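Local coordinates for succinoglycan biosynthesis protein (Bacillus cereus ATCC 14579, PDB 3B55) that binds a calcium ion and belongs to the erythromycin esterase family; its reaction is not established, and a part in succinoglycan biosynthesis is only possible, at residues A253-Q264 and E289-L298. The protein carries 1 engineered substitution. Residues are numbered along the deposited sequence; the frame is centred on the assembly and turned at random.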
loop_
_atom_site.group_PDB
_atom_site.type_symbol
_atom_site.label_atom_id
_atom_site.label_comp_id
_atom_site.label_asym_id
_atom_site.label_seq_id
_atom_site.Cartn_x
_atom_site.Cartn_y
_atom_site.Cartn_z
ATOM N N ALA A 253 -18.269 -12.847 5.368
ATOM C CA ALA A 253 -17.551 -11.602 5.610
ATOM C C ALA A 253 -16.822 -11.225 4.328
ATOM O O ALA A 253 -16.848 -10.064 3.904
ATOM C CB ALA A 253 -16.558 -11.780 6.758
ATOM N N TRP A 254 -16.181 -12.212 3.710
ATOM C CA TRP A 254 -15.460 -11.984 2.466
ATOM C C TRP A 254 -16.396 -11.467 1.382
ATOM O O TRP A 254 -16.105 -10.473 0.716
ATOM C CB TRP A 254 -14.807 -13.275 1.954
ATOM C CG TRP A 254 -13.413 -13.521 2.455
ATOM C CD1 TRP A 254 -13.036 -14.367 3.461
ATOM C CD2 TRP A 254 -12.211 -12.919 1.965
ATOM N NE1 TRP A 254 -11.671 -14.329 3.625
ATOM C CE2 TRP A 254 -11.139 -13.447 2.720
ATOM C CE3 TRP A 254 -11.933 -11.981 0.961
ATOM C CZ2 TRP A 254 -9.808 -13.072 2.501
ATOM C CZ3 TRP A 254 -10.611 -11.608 0.741
ATOM C CH2 TRP A 254 -9.565 -12.153 1.511
ATOM N N ILE A 255 -17.517 -12.156 1.202
ATOM C CA ILE A 255 -18.493 -11.785 0.181
ATOM C C ILE A 255 -18.939 -10.342 0.348
ATOM O O ILE A 255 -18.937 -9.568 -0.606
ATOM C CB ILE A 255 -19.717 -12.719 0.240
ATOM C CG1 ILE A 255 -19.258 -14.171 0.060
ATOM C CG2 ILE A 255 -20.733 -12.324 -0.814
ATOM C CD1 ILE A 255 -18.419 -14.418 -1.189
ATOM N N LYS A 256 -19.303 -9.989 1.574
ATOM C CA LYS A 256 -19.752 -8.645 1.901
ATOM C C LYS A 256 -18.715 -7.590 1.495
ATOM O O LYS A 256 -19.062 -6.532 0.967
ATOM C CB LYS A 256 -20.031 -8.564 3.402
ATOM C CG LYS A 256 -20.677 -7.286 3.854
ATOM C CD LYS A 256 -21.189 -7.417 5.274
ATOM C CE LYS A 256 -21.824 -6.119 5.720
ATOM N NZ LYS A 256 -22.795 -5.662 4.690
ATOM N N GLN A 257 -17.440 -7.892 1.729
ATOM C CA GLN A 257 -16.362 -6.972 1.396
ATOM C C GLN A 257 -16.206 -6.849 -0.115
ATOM O O GLN A 257 -15.964 -5.753 -0.632
ATOM C CB GLN A 257 -15.048 -7.438 2.020
ATOM C CG GLN A 257 -13.893 -6.495 1.747
ATOM C CD GLN A 257 -14.142 -5.082 2.255
ATOM O OE1 GLN A 257 -13.352 -4.176 1.994
ATOM N NE2 GLN A 257 -15.238 -4.890 2.982
ATOM N N ASN A 258 -16.341 -7.973 -0.816
ATOM C CA ASN A 258 -16.250 -7.982 -2.272
ATOM C C ASN A 258 -17.315 -7.040 -2.831
ATOM O O ASN A 258 -17.070 -6.325 -3.802
ATOM C CB ASN A 258 -16.480 -9.396 -2.810
ATOM C CG ASN A 258 -15.259 -10.289 -2.653
ATOM O OD1 ASN A 258 -14.421 -10.373 -3.551
ATOM N ND2 ASN A 258 -15.146 -10.946 -1.505
ATOM N N ALA A 259 -18.498 -7.042 -2.218
ATOM C CA ALA A 259 -19.584 -6.167 -2.665
ATOM C C ALA A 259 -19.215 -4.729 -2.306
ATOM O O ALA A 259 -19.499 -3.788 -3.051
ATOM C CB ALA A 259 -20.895 -6.553 -1.985
ATOM N N ARG A 260 -18.578 -4.572 -1.154
ATOM C CA ARG A 260 -18.151 -3.261 -0.688
ATOM C C ARG A 260 -17.193 -2.625 -1.699
ATOM O O ARG A 260 -17.167 -1.409 -1.869
ATOM C CB ARG A 260 -17.448 -3.392 0.658
ATOM C CG ARG A 260 -17.214 -2.068 1.331
ATOM C CD ARG A 260 -18.507 -1.542 1.924
ATOM N NE ARG A 260 -18.382 -0.148 2.341
ATOM C CZ ARG A 260 -18.492 0.889 1.518
ATOM N NH1 ARG A 260 -18.736 0.693 0.231
ATOM N NH2 ARG A 260 -18.353 2.122 1.981
ATOM N N ILE A 261 -16.395 -3.451 -2.364
ATOM C CA ILE A 261 -15.443 -2.950 -3.350
ATOM C C ILE A 261 -16.167 -2.291 -4.528
ATOM O O ILE A 261 -15.716 -1.269 -5.041
ATOM C CB ILE A 261 -14.538 -4.086 -3.873
ATOM C CG1 ILE A 261 -13.658 -4.613 -2.735
ATOM C CG2 ILE A 261 -13.687 -3.587 -5.030
ATOM C CD1 ILE A 261 -12.650 -3.604 -2.197
ATOM N N ILE A 262 -17.280 -2.885 -4.951
ATOM C CA ILE A 262 -18.070 -2.360 -6.058
ATOM C C ILE A 262 -18.627 -0.981 -5.704
ATOM O O ILE A 262 -18.666 -0.085 -6.555
ATOM C CB ILE A 262 -19.245 -3.304 -6.400
ATOM C CG1 ILE A 262 -18.726 -4.729 -6.599
ATOM C CG2 ILE A 262 -19.946 -2.820 -7.664
ATOM C CD1 ILE A 262 -19.811 -5.772 -6.746
ATOM N N GLU A 263 -19.070 -0.809 -4.459
ATOM C CA GLU A 263 -19.586 0.487 -4.021
ATOM C C GLU A 263 -18.451 1.507 -3.969
ATOM O O GLU A 263 -18.634 2.675 -4.327
ATOM C CB GLU A 263 -20.204 0.392 -2.632
ATOM C CG GLU A 263 -21.520 -0.363 -2.547
ATOM C CD GLU A 263 -22.102 -0.313 -1.146
ATOM O OE1 GLU A 263 -22.686 0.729 -0.774
ATOM O OE2 GLU A 263 -21.951 -1.312 -0.412
ATOM N N GLN A 264 -17.283 1.062 -3.507
ATOM C CA GLN A 264 -16.130 1.949 -3.410
ATOM C C GLN A 264 -15.752 2.461 -4.791
ATOM O O GLN A 264 -15.476 3.651 -4.974
ATOM C CB GLN A 264 -14.936 1.221 -2.791
ATOM C CG GLN A 264 -15.069 0.931 -1.296
ATOM C CD GLN A 264 -13.913 0.107 -0.774
ATOM O OE1 GLN A 264 -13.037 -0.298 -1.537
ATOM N NE2 GLN A 264 -13.914 -0.166 0.521
ATOM N N GLU A 289 -10.172 1.701 4.306
ATOM C CA GLU A 289 -11.222 0.766 4.704
ATOM C C GLU A 289 -10.839 -0.674 4.405
ATOM O O GLU A 289 -11.118 -1.573 5.196
ATOM C CB GLU A 289 -12.545 1.094 3.989
ATOM C CG GLU A 289 -13.141 2.449 4.343
ATOM C CD GLU A 289 -14.547 2.642 3.777
ATOM O OE1 GLU A 289 -14.916 1.917 2.822
ATOM O OE2 GLU A 289 -15.274 3.533 4.276
ATOM N N ASN A 290 -10.194 -0.887 3.264
ATOM C CA ASN A 290 -9.789 -2.228 2.872
ATOM C C ASN A 290 -8.653 -2.741 3.741
ATOM O O ASN A 290 -8.590 -3.928 4.043
ATOM C CB ASN A 290 -9.401 -2.238 1.391
ATOM C CG ASN A 290 -10.597 -1.973 0.491
ATOM O OD1 ASN A 290 -10.455 -1.573 -0.672
ATOM N ND2 ASN A 290 -11.791 -2.200 1.030
ATOM N N ALA A 291 -7.763 -1.838 4.148
ATOM C CA ALA A 291 -6.646 -2.205 5.005
ATOM C C ALA A 291 -7.183 -2.446 6.419
ATOM O O ALA A 291 -6.701 -3.323 7.137
ATOM C CB ALA A 291 -5.618 -1.095 5.021
ATOM N N LYS A 292 -8.184 -1.663 6.814
ATOM C CA LYS A 292 -8.785 -1.814 8.139
ATOM C C LYS A 292 -9.576 -3.117 8.198
ATOM O O LYS A 292 -9.489 -3.864 9.174
ATOM C CB LYS A 292 -9.711 -0.638 8.462
ATOM C CG LYS A 292 -10.365 -0.777 9.825
ATOM C CD LYS A 292 -10.965 0.523 10.331
ATOM C CE LYS A 292 -12.422 0.658 9.947
ATOM N NZ LYS A 292 -13.087 1.682 10.806
ATOM N N TRP A 293 -10.346 -3.387 7.150
ATOM C CA TRP A 293 -11.130 -4.618 7.091
ATOM C C TRP A 293 -10.220 -5.856 7.282
ATOM O O TRP A 293 -10.573 -6.796 7.996
ATOM C CB TRP A 293 -11.848 -4.707 5.741
ATOM C CG TRP A 293 -12.649 -5.951 5.593
ATOM C CD1 TRP A 293 -13.957 -6.131 5.939
ATOM C CD2 TRP A 293 -12.170 -7.228 5.158
ATOM N NE1 TRP A 293 -14.320 -7.443 5.753
ATOM C CE2 TRP A 293 -13.241 -8.139 5.277
ATOM C CE3 TRP A 293 -10.935 -7.690 4.685
ATOM C CZ2 TRP A 293 -13.116 -9.494 4.939
ATOM C CZ3 TRP A 293 -10.809 -9.041 4.348
ATOM C CH2 TRP A 293 -11.895 -9.925 4.479
ATOM N N THR A 294 -9.051 -5.844 6.646
ATOM C CA THR A 294 -8.106 -6.955 6.735
ATOM C C THR A 294 -7.644 -7.206 8.171
ATOM O O THR A 294 -7.715 -8.321 8.668
ATOM C CB THR A 294 -6.867 -6.692 5.858
ATOM O OG1 THR A 294 -7.283 -6.476 4.505
ATOM C CG2 THR A 294 -5.916 -7.889 5.903
ATOM N N GLU A 295 -7.148 -6.161 8.821
ATOM C CA GLU A 295 -6.681 -6.255 10.197
ATOM C C GLU A 295 -7.824 -6.706 11.118
ATOM O O GLU A 295 -7.649 -7.588 11.963
ATOM C CB GLU A 295 -6.141 -4.883 10.637
ATOM C CG GLU A 295 -5.464 -4.819 12.011
ATOM C CD GLU A 295 -6.445 -4.944 13.167
ATOM O OE1 GLU A 295 -7.501 -4.278 13.120
ATOM O OE2 GLU A 295 -6.160 -5.700 14.126
ATOM N N GLU A 296 -9.000 -6.114 10.945
ATOM C CA GLU A 296 -10.133 -6.454 11.794
ATOM C C GLU A 296 -10.662 -7.874 11.601
ATOM O O GLU A 296 -11.118 -8.495 12.560
ATOM C CB GLU A 296 -11.268 -5.440 11.605
ATOM C CG GLU A 296 -10.873 -4.007 11.930
ATOM C CD GLU A 296 -12.073 -3.100 12.185
ATOM O OE1 GLU A 296 -12.936 -2.985 11.288
ATOM O OE2 GLU A 296 -12.144 -2.498 13.280
ATOM N N HIS A 297 -10.603 -8.391 10.377
ATOM C CA HIS A 297 -11.100 -9.738 10.122
ATOM C C HIS A 297 -10.040 -10.820 9.991
ATOM O O HIS A 297 -10.318 -11.975 10.279
ATOM C CB HIS A 297 -11.971 -9.764 8.866
ATOM C CG HIS A 297 -13.221 -8.949 8.980
ATOM N ND1 HIS A 297 -13.210 -7.570 8.986
ATOM C CD2 HIS A 297 -14.516 -9.316 9.127
ATOM C CE1 HIS A 297 -14.444 -7.123 9.136
ATOM N NE2 HIS A 297 -15.255 -8.161 9.224
ATOM N N LEU A 298 -8.827 -10.463 9.577
ATOM C CA LEU A 298 -7.780 -11.467 9.405
ATOM C C LEU A 298 -6.582 -11.362 10.343
ATOM O O LEU A 298 -5.747 -12.257 10.369
ATOM C CB LEU A 298 -7.300 -11.480 7.946
ATOM C CG LEU A 298 -8.406 -11.640 6.897
ATOM C CD1 LEU A 298 -7.782 -11.714 5.515
ATOM C CD2 LEU A 298 -9.236 -12.897 7.172
HETATM O O HOH W 1 -17.388 -7.978 5.815
#
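Where Gln257 packs on Trp293, helix segments 253-264 and 289-298 run almost exactly antiparallel (173°), their axes 11.7 Å apart, a wide spacing that large side chains bridge. Trp293, which buries more surface here than any other residue, does much of the bridging. With CG anti to the backbone N (chi1 179°), its indole reaches across to the other helix and is packed on both faces. Gln257 lies over one: its CG sits 3.9 Å from the centroid of the five-membered ring, a CH-pi contact, and a bend at chi2 lays the amide nearly flat on the indole, the planes 15° apart. A glutamine suits this place because its methylenes and flat amide can both stack. The imidazole of His297 lies over the opposite face, ND1 near the rim and bonded to Trp293 O at 2.9 Å. At the indole edge NE1 donates to a water 3.1 Å away that in turn donates to Ala253 O, linking the helices. The far rim of Trp293 points at the face of Trp254 in a T-shaped stack, CH2 lying 3.9 Å from Trp254 CD2; Leu298 CD1 adds an apolar partner at Trp254 CZ2. Toward the other end, opposite charges suit a partly exposed site: Glu289 OE1 lies over the guanidinium face of Arg260, 3.5 Å from NH2, a salt bridge of charge alone, which a long pair from Arg260 to Glu263 extends. The contact sits beside edge strand 167-172, which Trp254, Asn290, Thr294 and Leu298 touch, while Ile255 and Ile262 pack on helices 178-192 and 221-240.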